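Local coordinates for protein putative adenosine kinase (Schistosoma mansoni, PDB 3VAS) that catalyses the phosphorylation of adenosine to AMP as an adenosine kinase of the ribokinase-like (pfkB) family, held here with adenosine bound, at residues N32-I37 with T154-A159; Y78-A83 with K114-D119; G105-D110 with L136-V141. All blocks are in the same frame, centred on the assembly; numbering follows the deposited sequence.

Contact 1 (N32-I37 with T154-A159); sequences NPLLDI and TYLGAA. With ADN (adenosine), chain C.
The wall of the adenosine pocket is built here by L34 of strand 27-40, and N32 in the irregular part just before it, meeting T154 and L156 of strand 150-157 and A159 in the turn that follows. The two strands run nearly antiparallel, at 154°, but their axes stay 8.5 Å apart, because strand 138-145 lies between them and pairs with both. Contact is therefore made by side chains. L34 carries most of it: CD2 turns to L156 and the methyl of A159, while CD1 sits 3.9 Å from T154 CG2 and caps a face of the adenine, 3.5 Å above ADN C4. Beyond it, L156 CD2 comes to 3.7 Å from ADN N6, above the plane of the base. At the far end, N32 CB packs at 3.7 Å on CB of A159, the last residue of the type II' turn that begins at L156. With CG anti to the carbonyl carbon (chi1 -46°), the N32 amide swings to the base, and ND2 donates a nearly straight bond (166°) to ADN N1, 3.0 Å away. OD1 bonds to T191 OG1, which fixes the amide's rotation. T154 OG1 stands 2.8 Å from ADN N7, tilted well off the ring plane. Further along strand 27-40, the D36 carboxylate grips both ribose hydroxyls: ADN O3' donates to D36 OD2 at 2.5 Å, and O2' donates to OD1 over a length so short that its exact value is doubtful. A ribose diol clasped by a strand aspartate is a feature of the nucleoside site in adenosine kinases of the ribokinase fold.

Contact 2 (Y78-A83 with K114-D119); sequences YIAGGA and KYIKND. With ADN (adenosine), chain C.
The flat group here is the Y115 ring, and segment 78-83 comes to its edge: A80 N and I79 C lie near the ring plane, around the hydroxyl end, while the A80 methyl stands off the plane beside CE2. A80 N donates to Y115 OH at 3.0 Å, moderately bent at 148°. The neighbouring amides of I79 and G81 belong to rungs that pair with D36 and L34 on strand 27-40; the A80 N-H points away from that strand, and the tyrosine hydroxyl of helix 111-122 takes it. Y115 gets there with CG anti to the backbone N (chi1 154°), which lays the ring out toward the strand and brings CE2 to 3.9 Å from A80 CB. That methyl points toward the helix and packs beside Y115 and I116. I116 CG1 touches it at 4.2 Å, and D119 OD2 stands 3.9 Å from it, its charge met by a salt bridge to K89 of helix 83-95. The axes cross at -65°, so the helix lies across the strand.

Past A80 the chain turns to the nucleoside. G81, having no side chain, leaves room for the ribose hydroxyls. G82 N donates to ADN O2' at 3.1 Å, and A83 N to ADN N3 at 3.2 Å, nearly straight. G82 is also the N-cap of helix 83-95, so the base and ribose sit at a helix N-terminus. A Gly-Gly pair at the end of a strand, leading into a helix beside the substrate, is characteristic of pfkB-family kinases.

Contact 3 (G105-D110 with L136-V141); sequences GCIGAD and LMTGKV. With ADN (adenosine), chain C.
From D110, in the loop just past strand 101-107, the side chain reaches across to M137 and T138. CB lies 3.8 Å from M137 SD, whose thioether is folded back by bends at chi2 and chi3. Because CG stands between the backbone N and the carbonyl carbon (chi1 47°), the carboxylate faces T138. OD1 takes the T138 N-H at 3.0 Å, fairly straight at 160°, met on its syn side and 16° out of the carboxylate plane; M137 SD lies beside it at 3.2 Å. OD2 uses its syn lone pair for the T138 hydroxyl, 2.8 Å to OG1, and also caps G113 N. D110 is thus the N-cap of helix 111-122, and closes a GCIGAD run matching the G-x-x-G-x-D pattern of pfkB-family kinases, where a strand passes into its helix through a short turn, with A109 at the centre of an inverse gamma turn. T138 OG1, having given its proton to D110, accepts from G108 N at 2.9 Å. G108 CA in turn packs against L136 O at 3.6 Å, close backbone packing with no side chain intervening. One water joins A109 N to L136 O, and another spans from C106 O to G139 N.

How the contacts relate
Contacts 1 and 2 line much of the adenosine site, and contact 3 reaches it through V141. Contact 1 lies about 10 Å, centre to centre, from contact 2, joined to it by strand pairing, with L34 O probably hydrogen-bonded to G81 N at 2.6 Å. Contact 3 is about 6 Å from contact 1, centre to centre, and its strand 138-145 pairs on the other edge, with L35 O 2.8 Å from V141 N. L34 CD1 covers one adenine face, A83 CB of contact 2 approaches from the other side, near ADN N3, and V141 CG2 comes within 3.4 Å of ADN O2'. D110 of contact 3 caps the helix that contact 2 uses, and I116 CD1 packs 3.8 Å from T138 CG2.

Contact 1 (N32-I37 with T154-A159)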
loop_
_atom_site.group_PDB
_atom_site.type_symbol
_atom_site.label_atom_id
_atom_site.label_comp_id
_atom_site.label_asym_id
_atom_site.label_seq_id
_atom_site.Cartn_x
_atom_site.Cartn_y
_atom_site.Cartn_z
ATOM N N ASN A 32 3.891 7.432 2.403
ATOM C CA ASN A 32 3.605 8.721 1.793
ATOM C C ASN A 32 2.146 9.113 2.028
ATOM O O ASN A 32 1.238 8.556 1.411
ATOM C CB ASN A 32 3.909 8.668 0.291
ATOM C CG ASN A 32 5.252 8.014 -0.011
ATOM O OD1 ASN A 32 6.208 8.153 0.754
ATOM N ND2 ASN A 32 5.328 7.295 -1.127
ATOM N N PRO A 33 1.907 10.063 2.940
ATOM C CA PRO A 33 0.512 10.461 3.157
ATOM C C PRO A 33 0.091 11.442 2.078
ATOM O O PRO A 33 0.716 12.494 1.917
ATOM C CB PRO A 33 0.540 11.115 4.542
ATOM C CG PRO A 33 1.937 11.594 4.712
ATOM C CD PRO A 33 2.839 10.735 3.862
ATOM N N LEU A 34 -0.943 11.085 1.326
ATOM C CA LEU A 34 -1.318 11.854 0.146
ATOM C C LEU A 34 -2.806 12.171 0.130
ATOM O O LEU A 34 -3.621 11.432 0.685
ATOM C CB LEU A 34 -0.952 11.082 -1.126
ATOM C CG LEU A 34 0.493 10.601 -1.287
ATOM C CD1 LEU A 34 0.596 9.594 -2.432
ATOM C CD2 LEU A 34 1.435 11.782 -1.519
ATOM N N LEU A 35 -3.160 13.275 -0.515
ATOM C CA LEU A 35 -4.563 13.588 -0.725
ATOM C C LEU A 35 -4.994 13.054 -2.086
ATOM O O LEU A 35 -4.391 13.386 -3.109
ATOM C CB LEU A 35 -4.794 15.095 -0.649
ATOM C CG LEU A 35 -6.251 15.536 -0.792
ATOM C CD1 LEU A 35 -7.028 15.229 0.479
ATOM C CD2 LEU A 35 -6.342 17.009 -1.142
ATOM N N ASP A 36 -6.022 12.212 -2.099
ATOM C CA ASP A 36 -6.611 11.754 -3.356
ATOM C C ASP A 36 -7.596 12.784 -3.899
ATOM O O ASP A 36 -8.461 13.282 -3.176
ATOM C CB ASP A 36 -7.312 10.403 -3.184
ATOM C CG ASP A 36 -6.331 9.250 -3.009
ATOM O OD1 ASP A 36 -5.109 9.473 -3.172
ATOM O OD2 ASP A 36 -6.787 8.118 -2.722
ATOM N N ILE A 37 -7.454 13.109 -5.177
ATOM C CA ILE A 37 -8.396 13.997 -5.837
ATOM C C ILE A 37 -9.106 13.219 -6.941
ATOM O O ILE A 37 -8.571 13.035 -8.031
ATOM C CB ILE A 37 -7.695 15.238 -6.401
ATOM C CG1 ILE A 37 -6.825 15.883 -5.318
ATOM C CG2 ILE A 37 -8.717 16.227 -6.959
ATOM C CD1 ILE A 37 -6.145 17.165 -5.764
ATOM N N THR A 154 0.543 10.819 -9.555
ATOM C CA THR A 154 0.926 11.193 -8.203
ATOM C C THR A 154 1.996 12.278 -8.148
ATOM O O THR A 154 3.051 12.152 -8.766
ATOM C CB THR A 154 1.447 9.972 -7.430
ATOM O OG1 THR A 154 0.410 8.989 -7.357
ATOM C CG2 THR A 154 1.871 10.367 -6.025
ATOM N N TYR A 155 1.705 13.345 -7.412
ATOM C CA TYR A 155 2.702 14.358 -7.080
ATOM C C TYR A 155 3.073 14.187 -5.611
ATOM O O TYR A 155 2.302 14.544 -4.722
ATOM C CB TYR A 155 2.164 15.771 -7.327
ATOM C CG TYR A 155 3.204 16.852 -7.090
ATOM C CD1 TYR A 155 4.233 17.058 -7.999
ATOM C CD2 TYR A 155 3.163 17.652 -5.953
ATOM C CE1 TYR A 155 5.194 18.029 -7.789
ATOM C CE2 TYR A 155 4.124 18.632 -5.733
ATOM C CZ TYR A 155 5.134 18.814 -6.658
ATOM O OH TYR A 155 6.094 19.782 -6.458
ATOM N N LEU A 156 4.245 13.617 -5.364
ATOM C CA LEU A 156 4.637 13.225 -4.016
ATOM C C LEU A 156 4.765 14.398 -3.047
ATOM O O LEU A 156 4.433 14.262 -1.868
ATOM C CB LEU A 156 5.929 12.409 -4.050
ATOM C CG LEU A 156 5.745 10.976 -4.564
ATOM C CD1 LEU A 156 7.086 10.264 -4.709
ATOM C CD2 LEU A 156 4.824 10.203 -3.637
ATOM N N GLY A 157 5.240 15.537 -3.548
ATOM C CA GLY A 157 5.338 16.754 -2.754
ATOM C C GLY A 157 6.055 16.571 -1.428
ATOM O O GLY A 157 7.180 16.067 -1.382
ATOM N N ALA A 158 5.384 16.952 -0.345
ATOM C CA ALA A 158 5.975 16.909 0.992
ATOM C C ALA A 158 6.468 15.521 1.413
ATOM O O ALA A 158 7.427 15.412 2.180
ATOM C CB ALA A 158 4.993 17.452 2.015
ATOM N N ALA A 159 5.818 14.472 0.906
ATOM C CA ALA A 159 6.167 13.092 1.244
ATOM C C ALA A 159 7.626 12.723 0.954
ATOM O O ALA A 159 8.175 11.825 1.592
ATOM C CB ALA A 159 5.221 12.116 0.545
HETATM O "O5'" ADN C . -3.999 1.988 -3.891
HETATM C "C5'" ADN C . -4.615 3.243 -4.173
HETATM C "C4'" ADN C . -3.963 4.361 -3.398
HETATM O "O4'" ADN C . -2.594 4.504 -3.810
HETATM C "C3'" ADN C . -4.587 5.753 -3.555
HETATM O "O3'" ADN C . -5.282 6.104 -2.357
HETATM C "C2'" ADN C . -3.375 6.696 -3.736
HETATM O "O2'" ADN C . -3.373 7.821 -2.885
HETATM C "C1'" ADN C . -2.179 5.786 -3.448
HETATM N N9 ADN C . -0.962 6.132 -4.182
HETATM C C8 ADN C . -0.866 6.439 -5.462
HETATM N N7 ADN C . 0.548 6.744 -5.737
HETATM C C5 ADN C . 1.277 6.600 -4.519
HETATM C C6 ADN C . 2.624 6.768 -4.211
HETATM N N6 ADN C . 3.550 7.163 -5.238
HETATM N N1 ADN C . 3.064 6.561 -2.910
HETATM C C2 ADN C . 2.184 6.186 -1.927
HETATM N N3 ADN C . 0.858 6.016 -2.230
HETATM C C4 ADN C . 0.416 6.237 -3.559
#

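Contact 2 (Y78-A83 with K114-D119)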
loop_
_atom_site.group_PDB
_atom_site.type_symbol
_atom_site.label_atom_id
_atom_site.label_comp_id
_atom_site.label_asym_id
_atom_site.label_seq_id
_atom_site.Cartn_x
_atom_site.Cartn_y
_atom_site.Cartn_z
ATOM N N TYR A 78 -12.501 14.863 -2.573
ATOM C CA TYR A 78 -11.235 14.946 -1.863
ATOM C C TYR A 78 -11.265 13.963 -0.710
ATOM O O TYR A 78 -12.191 13.982 0.100
ATOM C CB TYR A 78 -11.021 16.358 -1.313
ATOM C CG TYR A 78 -11.001 17.448 -2.361
ATOM C CD1 TYR A 78 -9.849 17.720 -3.083
ATOM C CD2 TYR A 78 -12.130 18.216 -2.614
ATOM C CE1 TYR A 78 -9.822 18.726 -4.039
ATOM C CE2 TYR A 78 -12.117 19.219 -3.569
ATOM C CZ TYR A 78 -10.957 19.471 -4.277
ATOM O OH TYR A 78 -10.933 20.467 -5.226
ATOM N N ILE A 79 -10.260 13.098 -0.630
ATOM C CA ILE A 79 -10.234 12.093 0.424
ATOM C C ILE A 79 -8.801 11.660 0.715
ATOM O O ILE A 79 -7.987 11.544 -0.199
ATOM C CB ILE A 79 -11.143 10.879 0.072
ATOM C CG1 ILE A 79 -11.218 9.886 1.232
ATOM C CG2 ILE A 79 -10.677 10.190 -1.200
ATOM C CD1 ILE A 79 -12.285 8.805 1.038
ATOM N N ALA A 80 -8.491 11.456 1.993
ATOM C CA ALA A 80 -7.155 11.036 2.401
ATOM C C ALA A 80 -6.734 9.749 1.702
ATOM O O ALA A 80 -7.512 8.799 1.602
ATOM C CB ALA A 80 -7.090 10.866 3.912
ATOM N N GLY A 81 -5.497 9.729 1.215
ATOM C CA GLY A 81 -4.965 8.576 0.509
ATOM C C GLY A 81 -3.584 8.179 1.001
ATOM O O GLY A 81 -3.222 8.443 2.149
ATOM N N GLY A 82 -2.805 7.549 0.126
ATOM C CA GLY A 82 -1.517 6.996 0.512
ATOM C C GLY A 82 -1.642 5.508 0.801
ATOM O O GLY A 82 -2.370 5.102 1.714
ATOM N N ALA A 83 -0.925 4.698 0.026
ATOM C CA ALA A 83 -1.084 3.248 0.064
ATOM C C ALA A 83 -0.834 2.643 1.446
ATOM O O ALA A 83 -1.657 1.880 1.948
ATOM C CB ALA A 83 -0.191 2.585 -0.983
ATOM N N LYS A 114 -3.189 18.905 7.483
ATOM C CA LYS A 114 -3.920 18.904 8.739
ATOM C C LYS A 114 -5.167 18.019 8.655
ATOM O O LYS A 114 -5.496 17.313 9.604
ATOM C CB LYS A 114 -4.275 20.327 9.188
ATOM C CG LYS A 114 -4.873 20.368 10.591
ATOM C CD LYS A 114 -4.933 21.770 11.169
ATOM C CE LYS A 114 -5.359 21.711 12.627
ATOM N NZ LYS A 114 -5.385 23.045 13.278
ATOM N N TYR A 115 -5.852 18.051 7.517
ATOM C CA TYR A 115 -6.999 17.172 7.308
ATOM C C TYR A 115 -6.591 15.696 7.398
ATOM O O TYR A 115 -7.259 14.897 8.059
ATOM C CB TYR A 115 -7.683 17.464 5.967
ATOM C CG TYR A 115 -8.417 16.270 5.399
ATOM C CD1 TYR A 115 -9.580 15.793 5.991
ATOM C CD2 TYR A 115 -7.937 15.611 4.279
ATOM C CE1 TYR A 115 -10.244 14.689 5.475
ATOM C CE2 TYR A 115 -8.588 14.514 3.759
ATOM C CZ TYR A 115 -9.739 14.053 4.356
ATOM O OH TYR A 115 -10.381 12.955 3.825
ATOM N N ILE A 116 -5.491 15.342 6.736
ATOM C CA ILE A 116 -4.987 13.975 6.802
ATOM C C ILE A 116 -4.647 13.574 8.245
ATOM O O ILE A 116 -5.003 12.480 8.695
ATOM C CB ILE A 116 -3.778 13.752 5.851
ATOM C CG1 ILE A 116 -4.227 13.859 4.391
ATOM C CG2 ILE A 116 -3.149 12.391 6.095
ATOM C CD1 ILE A 116 -3.089 13.937 3.389
ATOM N N LYS A 117 -3.989 14.470 8.980
ATOM C CA LYS A 117 -3.665 14.196 10.381
ATOM C C LYS A 117 -4.914 14.004 11.245
ATOM O O LYS A 117 -4.967 13.091 12.069
ATOM C CB LYS A 117 -2.775 15.289 10.980
ATOM C CG LYS A 117 -2.300 14.975 12.400
ATOM C CD LYS A 117 -1.705 16.198 13.099
ATOM C CE LYS A 117 -0.455 16.696 12.391
ATOM N NZ LYS A 117 0.124 17.914 13.039
ATOM N N ASN A 118 -5.912 14.865 11.062
ATOM C CA ASN A 118 -7.157 14.753 11.825
ATOM C C ASN A 118 -7.919 13.470 11.508
ATOM O O ASN A 118 -8.603 12.916 12.365
ATOM C CB ASN A 118 -8.066 15.963 11.590
ATOM C CG ASN A 118 -7.495 17.247 12.165
ATOM O OD1 ASN A 118 -6.609 17.225 13.022
ATOM N ND2 ASN A 118 -8.009 18.376 11.698
ATOM N N ASP A 119 -7.801 13.011 10.266
ATOM C CA ASP A 119 -8.450 11.785 9.825
ATOM C C ASP A 119 -7.865 10.593 10.580
ATOM O O ASP A 119 -8.593 9.695 11.000
ATOM C CB ASP A 119 -8.265 11.617 8.314
ATOM C CG ASP A 119 -9.136 10.526 7.733
ATOM O OD1 ASP A 119 -10.376 10.682 7.758
ATOM O OD2 ASP A 119 -8.582 9.522 7.233
HETATM O "O5'" ADN C . -3.999 1.988 -3.891
HETATM C "C5'" ADN C . -4.615 3.243 -4.173
HETATM C "C4'" ADN C . -3.963 4.361 -3.398
HETATM O "O4'" ADN C . -2.594 4.504 -3.810
HETATM C "C3'" ADN C . -4.587 5.753 -3.555
HETATM O "O3'" ADN C . -5.282 6.104 -2.357
HETATM C "C2'" ADN C . -3.375 6.696 -3.736
HETATM O "O2'" ADN C . -3.373 7.821 -2.885
HETATM C "C1'" ADN C . -2.179 5.786 -3.448
HETATM N N9 ADN C . -0.962 6.132 -4.182
HETATM C C8 ADN C . -0.866 6.439 -5.462
HETATM N N7 ADN C . 0.548 6.744 -5.737
HETATM C C5 ADN C . 1.277 6.600 -4.519
HETATM C C6 ADN C . 2.624 6.768 -4.211
HETATM N N6 ADN C . 3.550 7.163 -5.238
HETATM N N1 ADN C . 3.064 6.561 -2.910
HETATM C C2 ADN C . 2.184 6.186 -1.927
HETATM N N3 ADN C . 0.858 6.016 -2.230
HETATM C C4 ADN C . 0.416 6.237 -3.559
#

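Contact 3 (G105-D110 with L136-V141)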
loop_
_atom_site.group_PDB
_atom_site.type_symbol
_atom_site.label_atom_id
_atom_site.label_comp_id
_atom_site.label_asym_id
_atom_site.label_seq_id
_atom_site.Cartn_x
_atom_site.Cartn_y
_atom_site.Cartn_z
ATOM N N GLY A 105 4.802 9.580 8.471
ATOM C CA GLY A 105 4.893 10.090 7.114
ATOM C C GLY A 105 5.172 11.582 7.124
ATOM O O GLY A 105 5.142 12.212 8.185
ATOM N N CYS A 106 5.432 12.158 5.954
ATOM C CA CYS A 106 5.700 13.596 5.870
ATOM C C CYS A 106 4.630 14.375 5.102
ATOM O O CYS A 106 4.398 14.138 3.913
ATOM C CB CYS A 106 7.086 13.867 5.268
ATOM S SG CYS A 106 7.581 15.613 5.321
ATOM N N ILE A 107 3.986 15.309 5.796
ATOM C CA ILE A 107 3.015 16.207 5.184
ATOM C C ILE A 107 3.558 17.637 5.174
ATOM O O ILE A 107 4.565 17.934 5.827
ATOM C CB ILE A 107 1.676 16.206 5.952
ATOM C CG1 ILE A 107 1.903 16.600 7.417
ATOM C CG2 ILE A 107 0.978 14.843 5.850
ATOM C CD1 ILE A 107 0.610 16.845 8.202
ATOM N N GLY A 108 2.888 18.521 4.436
ATOM C CA GLY A 108 3.219 19.933 4.452
ATOM C C GLY A 108 2.457 20.676 5.539
ATOM O O GLY A 108 1.587 20.102 6.198
ATOM N N ALA A 109 2.785 21.951 5.735
ATOM C CA ALA A 109 2.089 22.776 6.717
ATOM C C ALA A 109 0.918 23.494 6.061
ATOM O O ALA A 109 0.867 24.721 6.018
ATOM C CB ALA A 109 3.045 23.785 7.350
ATOM N N ASP A 110 -0.015 22.713 5.537
ATOM C CA ASP A 110 -1.178 23.253 4.856
ATOM C C ASP A 110 -2.440 22.566 5.364
ATOM O O ASP A 110 -2.371 21.660 6.197
ATOM C CB ASP A 110 -1.037 23.095 3.335
ATOM C CG ASP A 110 -0.575 21.697 2.919
ATOM O OD1 ASP A 110 -0.068 21.553 1.784
ATOM O OD2 ASP A 110 -0.715 20.745 3.718
ATOM N N LEU A 136 6.683 23.744 0.690
ATOM C CA LEU A 136 6.448 22.436 0.084
ATOM C C LEU A 136 5.110 21.870 0.577
ATOM O O LEU A 136 4.908 21.686 1.778
ATOM C CB LEU A 136 7.602 21.476 0.380
ATOM C CG LEU A 136 7.560 20.109 -0.317
ATOM C CD1 LEU A 136 7.386 20.267 -1.822
ATOM C CD2 LEU A 136 8.817 19.303 -0.010
ATOM N N MET A 137 4.196 21.613 -0.355
ATOM C CA MET A 137 2.830 21.220 -0.015
ATOM C C MET A 137 2.638 19.712 0.084
ATOM O O MET A 137 3.368 18.936 -0.536
ATOM C CB MET A 137 1.834 21.812 -1.019
ATOM C CG MET A 137 1.825 23.355 -1.072
ATOM S SD MET A 137 1.185 24.167 0.410
ATOM C CE MET A 137 2.653 24.404 1.414
ATOM N N THR A 138 1.652 19.311 0.882
ATOM C CA THR A 138 1.292 17.910 1.026
ATOM C C THR A 138 1.068 17.291 -0.354
ATOM O O THR A 138 0.442 17.903 -1.219
ATOM C CB THR A 138 0.014 17.755 1.878
ATOM O OG1 THR A 138 0.268 18.227 3.208
ATOM C CG2 THR A 138 -0.428 16.298 1.934
ATOM N N GLY A 139 1.601 16.091 -0.560
ATOM C CA GLY A 139 1.456 15.407 -1.831
ATOM C C GLY A 139 0.006 15.130 -2.194
ATOM O O GLY A 139 -0.878 15.142 -1.336
ATOM N N LYS A 140 -0.236 14.875 -3.474
ATOM C CA LYS A 140 -1.586 14.659 -3.968
ATOM C C LYS A 140 -1.590 13.649 -5.112
ATOM O O LYS A 140 -0.595 13.505 -5.834
ATOM C CB LYS A 140 -2.184 15.982 -4.445
ATOM C CG LYS A 140 -1.277 16.736 -5.405
ATOM C CD LYS A 140 -1.852 18.093 -5.787
ATOM C CE LYS A 140 -0.839 18.914 -6.570
ATOM N NZ LYS A 140 -1.365 20.269 -6.910
ATOM N N VAL A 141 -2.714 12.958 -5.273
ATOM C CA VAL A 141 -2.887 12.009 -6.365
ATOM C C VAL A 141 -4.090 12.412 -7.205
ATOM O O VAL A 141 -5.196 12.562 -6.691
ATOM C CB VAL A 141 -3.108 10.570 -5.848
ATOM C CG1 VAL A 141 -3.188 9.592 -7.019
ATOM C CG2 VAL A 141 -1.996 10.163 -4.886
HETATM O "O5'" ADN C . -3.999 1.988 -3.891
HETATM C "C5'" ADN C . -4.615 3.243 -4.173
HETATM C "C4'" ADN C . -3.963 4.361 -3.398
HETATM O "O4'" ADN C . -2.594 4.504 -3.810
HETATM C "C3'" ADN C . -4.587 5.753 -3.555
HETATM O "O3'" ADN C . -5.282 6.104 -2.357
HETATM C "C2'" ADN C . -3.375 6.696 -3.736
HETATM O "O2'" ADN C . -3.373 7.821 -2.885
HETATM C "C1'" ADN C . -2.179 5.786 -3.448
HETATM N N9 ADN C . -0.962 6.132 -4.182
HETATM C C8 ADN C . -0.866 6.439 -5.462
HETATM N N7 ADN C . 0.548 6.744 -5.737
HETATM C C5 ADN C . 1.277 6.600 -4.519
HETATM C C6 ADN C . 2.624 6.768 -4.211
HETATM N N6 ADN C . 3.550 7.163 -5.238
HETATM N N1 ADN C . 3.064 6.561 -2.910
HETATM C C2 ADN C . 2.184 6.186 -1.927
HETATM N N3 ADN C . 0.858 6.016 -2.230
HETATM C C4 ADN C . 0.416 6.237 -3.559
HETATM O O HOH W 1 2.567 14.575 1.751
HETATM O O HOH W 2 5.178 22.941 4.244
HETATM O O HOH W 3 -1.218 19.895 -0.852
#